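Local coordinates for amoebiasin-2 (Entamoeba histolytica, PDB 3M86), which inhibits cysteine proteases of the amoeba, wedging three loops from one end of its beta sandwich into the substrate-binding site of the enzyme, at residues Asp47-Ser52 against Leu76-Val81; Trp40-Pro45 against Arg72-Lys77; Thr84-Gly89 against Tyr106-Arg111. One frame throughout, in Å; residues are numbered along the deposited sequence. Where two conformers were deposited one is given.

Interactions 1 and 3 are antiparallel strand pairs, one in each sheet of a beta sandwich, held mainly by backbone hydrogen bonds; interaction 2 spans the gap between the sheets, has no backbone-to-backbone bonds and relies on side chains. Together they illustrate how such a fold divides bonding within sheets from packing between them. Interaction 3 is largely buried, whereas interaction 1 lies toward the periphery, where a lysine and an aspartate share a water. Interaction 2, nearest the middle of the chain, combines methyl packing with one arginine-to-carbonyl bond. Strand 70-78 serves interactions 1 and 2 through Leu76, and Phe49 of interaction 1 packs on Thr84 and Val108 of interaction 3.

Interaction 1. Residues Asp47-Ser52 against Leu76-Val81; sequences DTFSLS and LKPLKV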
ATOM      1  N   ASP A  47      -0.755 -13.399  -9.164  1.00 18.32           N
ATOM      2  CA  ASP A  47      -1.517 -14.636  -9.152  1.00 17.94           C
ATOM      3  C   ASP A  47      -2.259 -14.783  -7.819  1.00 20.86           C
ATOM      4  O   ASP A  47      -3.195 -15.566  -7.725  1.00 23.30           O
ATOM      5  CB  ASP A  47      -0.622 -15.852  -9.410  1.00 26.65           C
ATOM      6  CG  ASP A  47       0.325 -16.140  -8.261  1.00 45.99           C
ATOM      7  OD1 ASP A  47       0.781 -17.299  -8.146  1.00 60.40           O
ATOM      8  OD2 ASP A  47       0.615 -15.217  -7.472  1.00 51.10           O
ATOM      9  N   THR A  48      -1.860 -14.014  -6.805  1.00 17.02           N
ATOM     10  CA  THR A  48      -2.406 -14.196  -5.452  1.00 16.11           C
ATOM     11  C   THR A  48      -3.317 -13.065  -4.972  1.00 15.42           C
ATOM     12  O   THR A  48      -4.218 -13.310  -4.162  1.00 15.22           O
ATOM     13  CB  THR A  48      -1.295 -14.449  -4.411  1.00 19.88           C
ATOM     14  OG1 THR A  48      -0.477 -15.541  -4.855  1.00 20.49           O
ATOM     15  CG2 THR A  48      -1.901 -14.821  -3.047  1.00 22.29           C
ATOM     16  N   PHE A  49      -3.080 -11.844  -5.457  1.00 11.87           N
ATOM     17  CA  PHE A  49      -3.944 -10.708  -5.155  1.00 12.99           C
ATOM     18  C   PHE A  49      -4.503 -10.038  -6.393  1.00 14.77           C
ATOM     19  O   PHE A  49      -3.836  -9.954  -7.433  1.00 17.08           O
ATOM     20  CB  PHE A  49      -3.174  -9.600  -4.429  1.00 13.38           C
ATOM     21  CG  PHE A  49      -2.870  -9.889  -2.998  1.00 14.49           C
ATOM     22  CD1 PHE A  49      -3.873  -9.880  -2.055  1.00 13.99           C
ATOM     23  CD2 PHE A  49      -1.563 -10.131  -2.589  1.00 21.67           C
ATOM     24  CE1 PHE A  49      -3.593 -10.141  -0.723  1.00 16.72           C
ATOM     25  CE2 PHE A  49      -1.279 -10.395  -1.266  1.00 19.29           C
ATOM     26  CZ  PHE A  49      -2.294 -10.401  -0.337  1.00 16.06           C
ATOM     27  N   SER A  50      -5.723  -9.531  -6.263  0.53 13.71           N
ATOM     28  CA  SER A  50      -6.309  -8.631  -7.249  0.53 15.08           C
ATOM     29  C   SER A  50      -6.326  -7.200  -6.709  0.53 16.39           C
ATOM     30  O   SER A  50      -6.580  -6.981  -5.529  0.53 15.52           O
ATOM     31  CB  SER A  50      -7.734  -9.075  -7.578  0.53 20.24           C
ATOM     32  OG  SER A  50      -8.353  -8.179  -8.481  0.53 26.37           O
ATOM     33  N   LEU A  51      -6.051  -6.227  -7.577  1.00 14.92           N
ATOM     34  CA  LEU A  51      -6.122  -4.815  -7.196  1.00 18.52           C
ATOM     35  C   LEU A  51      -7.589  -4.431  -7.236  1.00 28.01           C
ATOM     36  O   LEU A  51      -8.181  -4.320  -8.307  1.00 38.01           O
ATOM     37  CB  LEU A  51      -5.342  -3.969  -8.202  1.00 24.07           C
ATOM     38  CG  LEU A  51      -5.126  -2.470  -7.949  1.00 35.18           C
ATOM     39  CD1 LEU A  51      -6.406  -1.667  -8.151  1.00 44.21           C
ATOM     40  CD2 LEU A  51      -4.534  -2.224  -6.567  1.00 23.85           C
ATOM     41  N   SER A  52      -8.186  -4.247  -6.070  1.00 13.88           N
ATOM     42  CA  SER A  52      -9.603  -3.956  -6.002  1.00 13.74           C
ATOM     43  C   SER A  52      -9.834  -2.454  -6.186  1.00 16.46           C
ATOM     44  O   SER A  52     -10.815  -2.030  -6.785  1.00 17.97           O
ATOM     45  CB  SER A  52     -10.210  -4.460  -4.687  1.00 23.00           C
ATOM     46  OG  SER A  52      -9.451  -4.050  -3.572  1.00 39.93           O
ATOM     47  N   LEU A  76      -6.157  -4.492  -1.814  1.00  7.63           N
ATOM     48  CA  LEU A  76      -5.875  -5.781  -2.443  1.00  8.58           C
ATOM     49  C   LEU A  76      -6.803  -6.861  -1.918  1.00  8.92           C
ATOM     50  O   LEU A  76      -7.027  -6.970  -0.708  1.00 11.47           O
ATOM     51  CB  LEU A  76      -4.444  -6.230  -2.148  1.00 10.93           C
ATOM     52  CG  LEU A  76      -3.341  -5.287  -2.622  1.00 10.56           C
ATOM     53  CD1 LEU A  76      -1.993  -5.766  -2.094  1.00 13.84           C
ATOM     54  CD2 LEU A  76      -3.361  -5.238  -4.139  1.00 18.09           C
ATOM     55  N   LYS A  77      -7.329  -7.659  -2.827  1.00  7.99           N
ATOM     56  CA  LYS A  77      -8.226  -8.731  -2.425  1.00  8.78           C
ATOM     57  C   LYS A  77      -7.579 -10.052  -2.791  1.00  9.39           C
ATOM     58  O   LYS A  77      -7.147 -10.232  -3.915  1.00  9.24           O
ATOM     59  CB  LYS A  77      -9.558  -8.593  -3.160  1.00 12.45           C
ATOM     60  CG  LYS A  77     -10.586  -9.648  -2.754  1.00 18.59           C
ATOM     61  CD  LYS A  77     -11.922  -9.403  -3.442  1.00 34.46           C
ATOM     62  CE  LYS A  77     -12.942 -10.462  -3.054  1.00 45.05           C
ATOM     63  NZ  LYS A  77     -14.268 -10.208  -3.685  1.00 54.69           N
ATOM     64  N   PRO A  78      -7.516 -10.995  -1.849  1.00  8.40           N
ATOM     65  CA  PRO A  78      -6.918 -12.288  -2.204  1.00 10.37           C
ATOM     66  C   PRO A  78      -7.629 -12.984  -3.366  1.00 13.19           C
ATOM     67  O   PRO A  78      -8.863 -13.016  -3.421  1.00 15.60           O
ATOM     68  CB  PRO A  78      -7.122 -13.122  -0.934  1.00 11.61           C
ATOM     69  CG  PRO A  78      -7.206 -12.130   0.157  1.00 10.70           C
ATOM     70  CD  PRO A  78      -7.888 -10.920  -0.423  1.00  9.22           C
ATOM     71  N   LEU A  79      -6.841 -13.523  -4.295  1.00  9.93           N
ATOM     72  CA  LEU A  79      -7.370 -14.391  -5.340  1.00 12.07           C
ATOM     73  C   LEU A  79      -7.214 -15.848  -4.953  1.00 11.76           C
ATOM     74  O   LEU A  79      -8.004 -16.700  -5.376  1.00 11.77           O
ATOM     75  CB  LEU A  79      -6.635 -14.138  -6.661  1.00 16.85           C
ATOM     76  CG  LEU A  79      -7.040 -12.840  -7.355  1.00 26.29           C
ATOM     77  CD1 LEU A  79      -6.099 -12.535  -8.516  1.00 24.74           C
ATOM     78  CD2 LEU A  79      -8.479 -12.938  -7.832  1.00 31.15           C
ATOM     79  N   LYS A  80      -6.173 -16.131  -4.172  1.00 12.59           N
ATOM     80  CA  LYS A  80      -5.844 -17.500  -3.778  1.00 11.17           C
ATOM     81  C   LYS A  80      -5.328 -17.511  -2.351  1.00 10.21           C
ATOM     82  O   LYS A  80      -4.852 -16.485  -1.842  1.00 13.66           O
ATOM     83  CB  LYS A  80      -4.755 -18.081  -4.693  1.00 13.08           C
ATOM     84  CG  LYS A  80      -5.045 -18.025  -6.205  1.00 14.02           C
ATOM     85  CD  LYS A  80      -3.971 -18.772  -6.986  1.00 16.14           C
ATOM     86  CE  LYS A  80      -4.021 -18.432  -8.480  1.00 18.06           C
ATOM     87  NZ  LYS A  80      -3.114 -19.305  -9.284  1.00 18.46           N
ATOM     88  N   VAL A  81      -5.412 -18.661  -1.696  1.00 10.85           N
ATOM     89  CA  VAL A  81      -4.771 -18.788  -0.388  1.00 12.70           C
ATOM     90  C   VAL A  81      -3.277 -18.986  -0.633  1.00 15.62           C
ATOM     91  O   VAL A  81      -2.861 -19.382  -1.730  1.00 16.24           O
ATOM     92  CB  VAL A  81      -5.333 -19.948   0.443  1.00 14.79           C
ATOM     93  CG1 VAL A  81      -6.780 -19.689   0.831  1.00 14.71           C
ATOM     94  CG2 VAL A  81      -5.215 -21.264  -0.313  1.00 12.99           C
TER
HETATM   95  O   HOH W   1      -0.688 -19.325  -8.049  1.00 34.96           O
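Phe49 and Pro78 form a non-hydrogen-bonded antiparallel pair whose side chains diverge, flanked by the hydrogen-bonded pair of Ser50 and Lys77. In that pair Ser50 N gives to Lys77 O at 2.8 Å, and Lys77 N returns a bond to Ser50 O at 2.9 Å. Where the strands end, Leu79 N donates to Thr48 O at 2.6 Å, while Lys80 N adds a weak bond to the same oxygen.

The Phe49 side chain can be followed outward. Its CB lies near Lys77 O; with CG turned anti to the carbonyl carbon (chi1 -75°), the ring swings in beside Leu76. Phe49 CD1 comes to 3.7 Å from Leu76 CB, with CG a little farther off, and Leu76 CD1 sits over one face, displaced toward the rim. Lys77 O lies at the ring edge, and CE1 continues to Pro78 CG. On the far side of the ring CE2 packs on Thr84 OG1, and Ile86, Val108 and Ile110 of the same opposing sheet also receive the phenyl group.

On the outer side, Leu79 lays its CG against Ser50 CB at 3.8 Å, and its CD1 rests by Phe49 O. The extended Lys80 chain runs past Asp47 O. Lys80 NZ stops 4.5 Å from Asp47 OD1, beyond salt-bridge range, and a water bridges the two, donating to the carboxylate and accepting from the ammonium. Asp47 OD2 also receives Thr48 OG1.

This is the open end of a beta hairpin, strands 49-58 and 70-78, in the immunoglobulin-like sandwich of the I42 inhibitors; the hairpin's far end carries the DE loop that enters the protease.

Interaction 2. Residues Trp40-Pro45 against Arg72-Lys77; sequences WNIEYP and REIQLK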
ATOM      1  N   TRP A  40       4.419   6.061  -4.861  1.00  8.97           N
ATOM      2  CA  TRP A  40       4.648   4.722  -4.354  1.00  9.44           C
ATOM      3  C   TRP A  40       4.455   3.742  -5.489  1.00 14.49           C
ATOM      4  O   TRP A  40       3.511   3.866  -6.269  1.00 15.64           O
ATOM      5  CB  TRP A  40       3.669   4.397  -3.229  1.00  8.63           C
ATOM      6  CG  TRP A  40       3.952   5.157  -1.965  1.00  7.94           C
ATOM      7  CD1 TRP A  40       3.329   6.292  -1.524  1.00 12.51           C
ATOM      8  CD2 TRP A  40       4.920   4.823  -0.986  1.00  8.87           C
ATOM      9  NE1 TRP A  40       3.859   6.685  -0.323  1.00  9.35           N
ATOM     10  CE2 TRP A  40       4.840   5.798   0.038  1.00  9.89           C
ATOM     11  CE3 TRP A  40       5.850   3.786  -0.863  1.00  7.85           C
ATOM     12  CZ2 TRP A  40       5.651   5.766   1.166  1.00 11.33           C
ATOM     13  CZ3 TRP A  40       6.653   3.747   0.267  1.00 12.13           C
ATOM     14  CH2 TRP A  40       6.552   4.733   1.266  1.00 14.61           C
ATOM     15  N   ASN A  41       5.375   2.793  -5.604  1.00 13.07           N
ATOM     16  CA  ASN A  41       5.235   1.725  -6.584  1.00 13.66           C
ATOM     17  C   ASN A  41       5.062   0.447  -5.795  1.00 16.03           C
ATOM     18  O   ASN A  41       5.800   0.211  -4.840  1.00 21.34           O
ATOM     19  CB  ASN A  41       6.499   1.646  -7.441  1.00 26.53           C
ATOM     20  CG  ASN A  41       6.348   0.711  -8.622  1.00 50.23           C
ATOM     21  OD1 ASN A  41       5.402   0.824  -9.401  1.00 61.13           O
ATOM     22  ND2 ASN A  41       7.293  -0.209  -8.771  1.00 63.16           N
ATOM     23  N   ILE A  42       4.087  -0.371  -6.169  1.00 14.98           N
ATOM     24  CA  ILE A  42       3.841  -1.612  -5.441  1.00 12.46           C
ATOM     25  C   ILE A  42       4.203  -2.855  -6.252  1.00 16.94           C
ATOM     26  O   ILE A  42       3.956  -2.931  -7.463  1.00 21.38           O
ATOM     27  CB  ILE A  42       2.378  -1.692  -4.959  1.00 12.56           C
ATOM     28  CG1 ILE A  42       2.180  -2.884  -4.027  1.00 13.04           C
ATOM     29  CG2 ILE A  42       1.410  -1.760  -6.153  1.00 16.32           C
ATOM     30  CD1 ILE A  42       0.826  -2.914  -3.350  1.00 17.67           C
ATOM     31  N   GLU A  43       4.823  -3.814  -5.575  1.00 14.86           N
ATOM     32  CA  GLU A  43       5.121  -5.107  -6.164  1.00 18.24           C
ATOM     33  C   GLU A  43       4.411  -6.147  -5.327  1.00 17.43           C
ATOM     34  O   GLU A  43       4.602  -6.223  -4.111  1.00 18.45           O
ATOM     35  CB  GLU A  43       6.628  -5.375  -6.182  1.00 23.94           C
ATOM     36  N   TYR A  44       3.561  -6.932  -5.970  1.00 19.45           N
ATOM     37  CA  TYR A  44       2.866  -8.003  -5.277  1.00 16.17           C
ATOM     38  C   TYR A  44       2.620  -9.130  -6.264  1.00 17.39           C
ATOM     39  O   TYR A  44       2.694  -8.933  -7.485  1.00 22.24           O
ATOM     40  CB  TYR A  44       1.543  -7.503  -4.682  1.00 19.47           C
ATOM     41  CG  TYR A  44       0.546  -7.038  -5.712  1.00 20.27           C
ATOM     42  CD1 TYR A  44      -0.372  -7.920  -6.258  1.00 15.77           C
ATOM     43  CD2 TYR A  44       0.532  -5.725  -6.150  1.00 26.74           C
ATOM     44  CE1 TYR A  44      -1.283  -7.507  -7.201  1.00 18.35           C
ATOM     45  CE2 TYR A  44      -0.377  -5.300  -7.102  1.00 36.80           C
ATOM     46  CZ  TYR A  44      -1.284  -6.197  -7.621  1.00 32.89           C
ATOM     47  OH  TYR A  44      -2.193  -5.790  -8.568  1.00 40.21           O
ATOM     48  N   PRO A  45       2.364 -10.336  -5.745  1.00 23.11           N
ATOM     49  CA  PRO A  45       2.106 -11.484  -6.618  1.00 25.17           C
ATOM     50  C   PRO A  45       0.728 -11.362  -7.258  1.00 22.81           C
ATOM     51  O   PRO A  45      -0.282 -11.420  -6.547  1.00 18.35           O
ATOM     52  CB  PRO A  45       2.157 -12.670  -5.653  1.00 26.56           C
ATOM     53  CG  PRO A  45       1.780 -12.090  -4.319  1.00 23.15           C
ATOM     54  CD  PRO A  45       2.318 -10.687  -4.313  1.00 22.66           C
ATOM     55  N   ARG A  72      -2.286   7.954  -0.547  1.00  8.85           N
ATOM     56  CA  ARG A  72      -2.358   6.855  -1.512  1.00  9.08           C
ATOM     57  C   ARG A  72      -2.991   5.664  -0.831  1.00  8.59           C
ATOM     58  O   ARG A  72      -2.568   5.270   0.247  1.00  9.77           O
ATOM     59  CB  ARG A  72      -0.958   6.483  -1.984  1.00  8.06           C
ATOM     60  CG  ARG A  72      -0.918   5.296  -2.939  1.00  8.50           C
ATOM     61  CD  ARG A  72      -1.411   5.669  -4.323  1.00  7.93           C
ATOM     62  NE  ARG A  72      -1.323   4.550  -5.278  1.00 11.35           N
ATOM     63  CZ  ARG A  72      -0.213   4.193  -5.925  1.00 18.72           C
ATOM     64  NH1 ARG A  72       0.926   4.861  -5.734  1.00 14.41           N
ATOM     65  NH2 ARG A  72      -0.240   3.161  -6.770  1.00 16.87           N
ATOM     66  N   GLU A  73      -4.020   5.093  -1.438  1.00  8.81           N
ATOM     67  CA  GLU A  73      -4.655   3.951  -0.824  1.00  8.85           C
ATOM     68  C   GLU A  73      -4.771   2.859  -1.861  1.00  9.56           C
ATOM     69  O   GLU A  73      -5.361   3.058  -2.922  1.00 11.11           O
ATOM     70  CB  GLU A  73      -6.040   4.299  -0.290  1.00 11.76           C
ATOM     71  CG  GLU A  73      -6.702   3.067   0.287  1.00 21.11           C
ATOM     72  CD  GLU A  73      -8.166   3.258   0.565  1.00 30.22           C
ATOM     73  OE1 GLU A  73      -8.964   3.238  -0.398  1.00 32.85           O
ATOM     74  OE2 GLU A  73      -8.518   3.416   1.751  1.00 37.36           O
ATOM     75  N   ILE A  74      -4.182   1.711  -1.554  1.00  8.28           N
ATOM     76  CA  ILE A  74      -4.189   0.580  -2.468  1.00  7.88           C
ATOM     77  C   ILE A  74      -4.911  -0.552  -1.764  1.00  8.04           C
ATOM     78  O   ILE A  74      -4.523  -0.952  -0.670  1.00 10.45           O
ATOM     79  CB  ILE A  74      -2.763   0.115  -2.806  1.00 11.05           C
ATOM     80  CG1 ILE A  74      -1.991   1.247  -3.494  1.00 13.79           C
ATOM     81  CG2 ILE A  74      -2.814  -1.111  -3.703  1.00 11.36           C
ATOM     82  CD1 ILE A  74      -0.485   1.070  -3.474  1.00 18.32           C
ATOM     83  N   GLN A  75      -5.980  -1.048  -2.374  1.00  9.81           N
ATOM     84  CA  GLN A  75      -6.729  -2.137  -1.763  1.00  9.26           C
ATOM     85  C   GLN A  75      -6.504  -3.423  -2.534  1.00 11.35           C
ATOM     86  O   GLN A  75      -6.646  -3.448  -3.765  1.00 14.53           O
ATOM     87  CB  GLN A  75      -8.216  -1.817  -1.730  1.00 13.04           C
ATOM     88  CG  GLN A  75      -8.553  -0.526  -1.018  1.00 14.85           C
ATOM     89  CD  GLN A  75     -10.052  -0.309  -0.963  1.00 21.17           C
ATOM     90  OE1 GLN A  75     -10.827  -1.268  -0.980  1.00 30.84           O
ATOM     91  NE2 GLN A  75     -10.468   0.942  -0.910  1.00 17.13           N
ATOM     92  N   LEU A  76      -6.157  -4.492  -1.814  1.00  7.63           N
ATOM     93  CA  LEU A  76      -5.875  -5.781  -2.443  1.00  8.58           C
ATOM     94  C   LEU A  76      -6.803  -6.861  -1.918  1.00  8.92           C
ATOM     95  O   LEU A  76      -7.027  -6.970  -0.708  1.00 11.47           O
ATOM     96  CB  LEU A  76      -4.444  -6.230  -2.148  1.00 10.93           C
ATOM     97  CG  LEU A  76      -3.341  -5.287  -2.622  1.00 10.56           C
ATOM     98  CD1 LEU A  76      -1.993  -5.766  -2.094  1.00 13.84           C
ATOM     99  CD2 LEU A  76      -3.361  -5.238  -4.139  1.00 18.09           C
ATOM    100  N   LYS A  77      -7.329  -7.659  -2.827  1.00  7.99           N
ATOM    101  CA  LYS A  77      -8.226  -8.731  -2.425  1.00  8.78           C
ATOM    102  C   LYS A  77      -7.579 -10.052  -2.791  1.00  9.39           C
ATOM    103  O   LYS A  77      -7.147 -10.232  -3.915  1.00  9.24           O
ATOM    104  CB  LYS A  77      -9.558  -8.593  -3.160  1.00 12.45           C
ATOM    105  CG  LYS A  77     -10.586  -9.648  -2.754  1.00 18.59           C
ATOM    106  CD  LYS A  77     -11.922  -9.403  -3.442  1.00 34.46           C
ATOM    107  CE  LYS A  77     -12.942 -10.462  -3.054  1.00 45.05           C
ATOM    108  NZ  LYS A  77     -14.268 -10.208  -3.685  1.00 54.69           N
TER
HETATM  109  O   HOH W   2       1.644   2.909  -8.900  1.00 41.88           O
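Strands 40-43 and 72-77 run nearly parallel, 14° apart, with their axes 9.7 Å from each other at closest approach, a separation bridged by side chains rather than by backbone pairing. Trp40, Ile42 and Tyr44 point inward from one strand and its continuation, and Arg72, Ile74 and Leu76 answer from the other.

The polar link is at the Trp40 end. Arg72 leaves the backbone with CG opposite its N, then bends at chi2 (74°), which carries the guanidinium across the gap. Arg72 NH1 donates to Trp40 O at 2.8 Å, the oxygen lying near the guanidinium plane and at its edge. A water accepts from NH2 and gives a weak bond to the same carbonyl, while NE makes a salt bridge to Asp54. The guanidinium is thus gripped on several sides, its rotation probably restricted, and Ile74 CD1 lies 3.7 Å above one face of the Arg72 guanidinium, displaced toward its rim.

Farther along, Ile42 and Ile74 meet tip to tip, Ile42 CD1 coming 4.1 Å from Ile74 CG2. The same Ile42 methyl also touches Leu76 CD1. The other branch of that leucine finishes the row in a CH-pi contact: Leu76 CD2 stands 4.2 Å from the centroid of the Tyr44 ring, 10° off its normal and over the centre of the face.

Strand 39-43 is an edge strand of its sheet within this chain, bonded along its backbone to strand 82-91, whose Ile86 and Leu88 touch Ile42. Strand 70-78 lies inside the opposite sheet, between strands 25-32 and 49-58, and Phe49 and Leu51 of the latter pack against Tyr44.

Interaction 3. Residues Thr84-Gly89 against Tyr106-Arg111; sequences TTIKLG and YSVVIR
Thr84 meets Val108 as a hydrogen-bonded antiparallel pair, and its hydroxyl strengthens the pairing. Thr84 N donates to Val108 O at 2.9 Å and Val108 N returns a bond to Thr84 O. With chi1 at 68°, Thr84 OG1 sits between the backbone N and the carbonyl carbon and donates to the same Val108 O at 3.0 Å. One carbonyl of a buried residue is therefore held by two donors of a single residue, and Thr84 OG1 closes to 3.3 Å from Val108 CB, the two side chains lying alongside and pointing the same way.

Thr85 is paired with Ser107 without hydrogen bonds, both on the outer face, and Thr85 CG2 rests 3.7 Å from Tyr106 O.

Ile86 returns to the inner face. Ile86 N donates to Tyr106 O and Tyr106 N to Ile86 O, each at 2.8 Å, and Ile86 CD1 crosses to Val108 CG2 at 3.9 Å.

Two residues on, Leu88 sets CD2 against Tyr106 CE2 at 3.8 Å, approaching the ring obliquely. The phenol oxygen extends farther, to a hydrogen bond with Thr10 O.

Across the sandwich, Ile86 touches Ile28, Leu88 touches Leu30 and Val108 touches Ile26, all of strand 25-32. Such a pair of central strands is a beta hairpin of the immunoglobulin-like fold of chagasin-type inhibitors, here joined by the FG loop, one of the three that form the protease-blocking wedge.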
ATOM      1  N   THR A  84       2.550 -14.545   0.852  1.00 16.70           N
ATOM      2  CA  THR A  84       2.984 -13.508  -0.071  1.00 16.86           C
ATOM      3  C   THR A  84       3.889 -12.491   0.590  1.00 15.99           C
ATOM      4  O   THR A  84       3.940 -12.370   1.815  1.00 15.84           O
ATOM      5  CB  THR A  84       1.783 -12.691  -0.597  1.00 23.85           C
ATOM      6  OG1 THR A  84       1.226 -11.920   0.479  1.00 23.72           O
ATOM      7  CG2 THR A  84       0.719 -13.589  -1.172  1.00 23.54           C
ATOM      8  N   THR A  85       4.602 -11.752  -0.249  1.00 15.69           N
ATOM      9  CA  THR A  85       5.320 -10.570   0.186  1.00 14.38           C
ATOM     10  C   THR A  85       4.848  -9.421  -0.683  1.00 17.70           C
ATOM     11  O   THR A  85       4.750  -9.566  -1.901  1.00 20.14           O
ATOM     12  CB  THR A  85       6.821 -10.727  -0.026  1.00 22.30           C
ATOM     13  OG1 THR A  85       7.278 -11.891   0.672  1.00 25.50           O
ATOM     14  CG2 THR A  85       7.553  -9.496   0.491  1.00 27.19           C
ATOM     15  N   ILE A  86       4.569  -8.283  -0.055  1.00 12.49           N
ATOM     16  CA  ILE A  86       4.201  -7.065  -0.772  1.00 11.60           C
ATOM     17  C   ILE A  86       5.323  -6.063  -0.509  1.00 15.25           C
ATOM     18  O   ILE A  86       5.709  -5.858   0.644  1.00 17.29           O
ATOM     19  CB  ILE A  86       2.868  -6.484  -0.252  1.00 13.95           C
ATOM     20  CG1 ILE A  86       1.723  -7.490  -0.417  1.00 14.77           C
ATOM     21  CG2 ILE A  86       2.525  -5.145  -0.961  1.00 11.81           C
ATOM     22  CD1 ILE A  86       0.457  -7.087   0.341  1.00 16.73           C
ATOM     23  N   LYS A  87       5.867  -5.469  -1.567  1.00 13.46           N
ATOM     24  CA  LYS A  87       6.916  -4.464  -1.403  1.00 14.57           C
ATOM     25  C   LYS A  87       6.494  -3.146  -2.035  1.00 15.60           C
ATOM     26  O   LYS A  87       5.933  -3.130  -3.130  1.00 16.43           O
ATOM     27  CB  LYS A  87       8.218  -4.933  -2.049  1.00 19.36           C
ATOM     28  CG  LYS A  87       8.907  -6.091  -1.340  1.00 27.96           C
ATOM     29  CD  LYS A  87      10.137  -6.542  -2.116  1.00 35.74           C
ATOM     30  CE  LYS A  87      10.824  -7.721  -1.441  1.00 49.00           C
ATOM     31  NZ  LYS A  87      11.982  -8.223  -2.238  1.00 51.74           N
ATOM     32  N   LEU A  88       6.754  -2.044  -1.338  1.00 13.50           N
ATOM     33  CA  LEU A  88       6.464  -0.712  -1.884  1.00 13.77           C
ATOM     34  C   LEU A  88       7.746   0.108  -1.893  1.00 16.42           C
ATOM     35  O   LEU A  88       8.558   0.008  -0.975  1.00 18.72           O
ATOM     36  CB  LEU A  88       5.459   0.037  -1.006  1.00 14.18           C
ATOM     37  CG  LEU A  88       3.981  -0.290  -0.735  1.00 24.06           C
ATOM     38  CD1 LEU A  88       3.051   0.096  -1.885  1.00 21.12           C
ATOM     39  CD2 LEU A  88       3.761  -1.711  -0.262  1.00 20.55           C
ATOM     40  N   GLY A  89       7.915   0.931  -2.916  1.00 13.68           N
ATOM     41  CA  GLY A  89       9.025   1.866  -2.950  1.00 14.34           C
ATOM     42  C   GLY A  89       8.505   3.242  -3.302  1.00 16.60           C
ATOM     43  O   GLY A  89       7.642   3.374  -4.161  1.00 15.16           O
ATOM     44  N   TYR A 106       5.809  -5.938   3.470  1.00 14.54           N
ATOM     45  CA  TYR A 106       4.836  -6.621   4.304  1.00 11.02           C
ATOM     46  C   TYR A 106       4.756  -8.102   3.913  1.00 14.44           C
ATOM     47  O   TYR A 106       4.808  -8.445   2.740  1.00 16.60           O
ATOM     48  CB  TYR A 106       3.440  -6.024   4.141  1.00 10.61           C
ATOM     49  CG  TYR A 106       3.315  -4.526   4.275  1.00 11.32           C
ATOM     50  CD1 TYR A 106       3.547  -3.888   5.488  1.00 12.11           C
ATOM     51  CD2 TYR A 106       2.902  -3.759   3.197  1.00 12.60           C
ATOM     52  CE1 TYR A 106       3.401  -2.508   5.611  1.00 11.89           C
ATOM     53  CE2 TYR A 106       2.759  -2.383   3.312  1.00 16.38           C
ATOM     54  CZ  TYR A 106       2.998  -1.773   4.514  1.00 18.05           C
ATOM     55  OH  TYR A 106       2.835  -0.417   4.627  1.00 14.31           O
ATOM     56  N   SER A 107       4.621  -8.971   4.904  1.00 13.52           N
ATOM     57  CA  SER A 107       4.405 -10.386   4.662  1.00 14.65           C
ATOM     58  C   SER A 107       2.946 -10.682   4.962  1.00 16.11           C
ATOM     59  O   SER A 107       2.447 -10.345   6.032  1.00 17.63           O
ATOM     60  CB  SER A 107       5.301 -11.219   5.576  1.00 18.35           C
ATOM     61  OG  SER A 107       6.663 -10.933   5.328  1.00 25.49           O
ATOM     62  N   VAL A 108       2.247 -11.290   4.013  1.00 14.39           N
ATOM     63  CA  VAL A 108       0.835 -11.556   4.205  1.00 12.44           C
ATOM     64  C   VAL A 108       0.536 -13.032   3.979  1.00 17.61           C
ATOM     65  O   VAL A 108       0.801 -13.571   2.907  1.00 19.63           O
ATOM     66  CB  VAL A 108      -0.046 -10.701   3.286  1.00 13.66           C
ATOM     67  CG1 VAL A 108      -1.524 -11.080   3.487  1.00 16.82           C
ATOM     68  CG2 VAL A 108       0.195  -9.208   3.546  1.00 15.77           C
ATOM     69  N   VAL A 109       0.020 -13.684   5.012  1.00 11.44           N
ATOM     70  CA  VAL A 109      -0.392 -15.071   4.922  1.00 12.86           C
ATOM     71  C   VAL A 109      -1.901 -15.110   4.776  1.00 17.95           C
ATOM     72  O   VAL A 109      -2.629 -14.621   5.639  1.00 17.36           O
ATOM     73  CB  VAL A 109      -0.000 -15.853   6.193  1.00 18.10           C
ATOM     74  CG1 VAL A 109      -0.429 -17.313   6.076  1.00 25.87           C
ATOM     75  CG2 VAL A 109       1.497 -15.741   6.445  1.00 20.70           C
ATOM     76  N   ILE A 110      -2.363 -15.675   3.669  1.00 12.84           N
ATOM     77  CA  ILE A 110      -3.786 -15.831   3.404  1.00 13.38           C
ATOM     78  C   ILE A 110      -4.186 -17.264   3.724  1.00 16.12           C
ATOM     79  O   ILE A 110      -3.859 -18.210   2.993  1.00 14.34           O
ATOM     80  CB  ILE A 110      -4.111 -15.522   1.936  1.00 11.59           C
ATOM     81  CG1 ILE A 110      -3.574 -14.136   1.552  1.00 14.91           C
ATOM     82  CG2 ILE A 110      -5.612 -15.653   1.683  1.00 12.46           C
ATOM     83  CD1 ILE A 110      -3.521 -13.888   0.049  1.00 17.74           C
ATOM     84  N   ARG A 111      -4.903 -17.428   4.831  1.00 16.64           N
ATOM     85  CA  ARG A 111      -5.200 -18.760   5.339  1.00 15.64           C
ATOM     86  C   ARG A 111      -6.626 -19.148   5.013  1.00 23.33           C
ATOM     87  O   ARG A 111      -7.449 -18.295   4.692  1.00 35.85           O
ATOM     88  CB  ARG A 111      -4.974 -18.806   6.850  1.00 25.74           C
ATOM     89  OXT ARG A 111      -6.985 -20.324   5.052  1.00 30.07           O
TER